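Local coordinates for uncharacterized conserved protein (Ruegeria pomeroyi DSS-3, PDB 3IUS) that is of unknown function but belongs to the NAD-dependent epimerase/dehydratase family and so probably binds a dinucleotide cofactor in a Rossmann-type domain, at residues T104-G108 with E251-V255. Numbering follows the deposited sequence.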
loop_
_atom_site.group_PDB
_atom_site.type_symbol
_atom_site.label_atom_id
_atom_site.label_comp_id
_atom_site.label_asym_id
_atom_site.label_seq_id
_atom_site.Cartn_x
_atom_site.Cartn_y
_atom_site.Cartn_z
ATOM N N THR A 104 -3.543 6.867 -0.653
ATOM C CA THR A 104 -3.543 8.319 -0.525
ATOM C C THR A 104 -4.533 8.980 -1.475
ATOM O O THR A 104 -4.644 10.207 -1.499
ATOM C CB THR A 104 -2.147 8.919 -0.760
ATOM O OG1 THR A 104 -1.685 8.559 -2.069
ATOM C CG2 THR A 104 -1.160 8.424 0.289
ATOM N N ALA A 105 -5.249 8.175 -2.259
ATOM C CA ALA A 105 -6.205 8.730 -3.217
ATOM C C ALA A 105 -7.405 9.329 -2.498
ATOM O O ALA A 105 -8.165 10.102 -3.076
ATOM C CB ALA A 105 -6.648 7.680 -4.232
ATOM N N VAL A 106 -7.556 8.986 -1.223
ATOM C CA VAL A 106 -8.658 9.517 -0.435
ATOM C C VAL A 106 -8.625 11.043 -0.304
ATOM O O VAL A 106 -9.668 11.676 -0.121
ATOM C CB VAL A 106 -8.678 8.912 0.971
ATOM C CG1 VAL A 106 -8.860 7.398 0.896
ATOM C CG2 VAL A 106 -7.407 9.264 1.712
ATOM N N TYR A 107 -7.432 11.625 -0.378
ATOM C CA TYR A 107 -7.270 13.061 -0.179
ATOM C C TYR A 107 -7.776 13.900 -1.348
ATOM O O TYR A 107 -8.268 15.012 -1.157
ATOM C CB TYR A 107 -5.812 13.407 0.139
ATOM C CG TYR A 107 -5.338 12.841 1.457
ATOM C CD1 TYR A 107 -5.910 13.257 2.653
ATOM C CD2 TYR A 107 -4.331 11.885 1.505
ATOM C CE1 TYR A 107 -5.488 12.737 3.855
ATOM C CE2 TYR A 107 -3.896 11.366 2.696
ATOM C CZ TYR A 107 -4.488 11.790 3.877
ATOM O OH TYR A 107 -4.055 11.270 5.067
ATOM N N GLY A 108 -7.648 13.373 -2.559
ATOM C CA GLY A 108 -8.067 14.115 -3.730
ATOM C C GLY A 108 -7.054 15.168 -4.132
ATOM O O GLY A 108 -5.866 15.054 -3.819
ATOM N N GLU A 251 -5.041 14.655 -9.938
ATOM C CA GLU A 251 -4.955 15.032 -8.533
ATOM C C GLU A 251 -3.496 15.226 -8.165
ATOM O O GLU A 251 -2.655 14.397 -8.494
ATOM C CB GLU A 251 -5.548 13.942 -7.639
ATOM C CG GLU A 251 -7.040 13.745 -7.783
ATOM C CD GLU A 251 -7.578 12.695 -6.831
ATOM O OE1 GLU A 251 -6.828 11.755 -6.491
ATOM O OE2 GLU A 251 -8.752 12.812 -6.421
ATOM N N ASN A 252 -3.200 16.311 -7.461
ATOM C CA ASN A 252 -1.833 16.576 -7.047
ATOM C C ASN A 252 -1.780 17.012 -5.589
ATOM O O ASN A 252 -2.433 17.973 -5.217
ATOM C CB ASN A 252 -1.215 17.645 -7.942
ATOM C CG ASN A 252 0.286 17.718 -7.805
ATOM O OD1 ASN A 252 0.959 16.696 -7.660
ATOM N ND2 ASN A 252 0.819 18.928 -7.834
ATOM N N LYS A 253 -0.999 16.302 -4.780
ATOM C CA LYS A 253 -0.788 16.684 -3.388
ATOM C C LYS A 253 0.571 16.191 -2.882
ATOM O O LYS A 253 1.251 15.425 -3.558
ATOM C CB LYS A 253 -1.912 16.138 -2.507
ATOM C CG LYS A 253 -1.818 14.646 -2.204
ATOM C CD LYS A 253 -2.511 13.800 -3.245
ATOM C CE LYS A 253 -2.450 12.321 -2.882
ATOM N NZ LYS A 253 -2.923 11.470 -4.005
ATOM N N ARG A 254 0.961 16.639 -1.692
ATOM C CA ARG A 254 2.170 16.154 -1.048
ATOM C C ARG A 254 1.719 15.661 0.310
ATOM O O ARG A 254 0.939 16.335 0.973
ATOM C CB ARG A 254 3.204 17.277 -0.912
ATOM C CG ARG A 254 3.886 17.643 -2.232
ATOM C CD ARG A 254 4.822 18.826 -2.036
ATOM N NE ARG A 254 5.677 19.054 -3.202
ATOM C CZ ARG A 254 5.280 19.702 -4.285
ATOM N NH1 ARG A 254 4.042 20.169 -4.358
ATOM N NH2 ARG A 254 6.119 19.879 -5.299
ATOM N N VAL A 255 2.164 14.465 0.690
ATOM C CA VAL A 255 1.628 13.808 1.877
ATOM C C VAL A 255 2.656 13.752 2.996
ATOM O O VAL A 255 3.772 13.272 2.796
ATOM C CB VAL A 255 1.159 12.368 1.552
ATOM C CG1 VAL A 255 0.500 11.735 2.774
ATOM C CG2 VAL A 255 0.209 12.374 0.345
HETATM O O HOH W 1 -9.263 10.349 -5.554
HETATM O O HOH W 2 -5.665 12.067 -4.086
#
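K253 extends across the 104-108 turn at T104 and donates a weak hydrogen bond from NZ to T104 O at 3.3 Å. The chain leaves its backbone with CG between N and the carbonyl carbon (chi1 76°), bends at chi2 and then runs straight, which brings CD to 3.6 Å from G108 O and CE to 3.3 Å from T104 O. NZ also donates to a water, 2.8 Å away, that lies within bonding distance of both E251 OE1 and G108 O; it has more acceptors in reach than protons, so which bonds form at once is not settled. A second water donates to both A105 O and E251 OE2, at 2.7 Å each. The turn lies just past the C-terminal end of strand 97-103 of the parallel Rossmann-type sheet, whereas V255 belongs to strand 254-255, paired in parallel with 114-115. E251 OE2 lies 3.1 Å from G108 CA, meeting bare backbone where a positive phi (78°) by itself favours glycine. Beyond the lysine the contact turns apolar: V255 CG2 meets T104 CG2 at 4.2 Å, and V255 CG1 approaches Y107 CE2 obliquely, while V106 CG2, within the same turn, sits over one face of the Y107 ring. Further out, T124 OG1 hydrogen-bonds E251 OE2, and N206 and R150 hold the phenol oxygen.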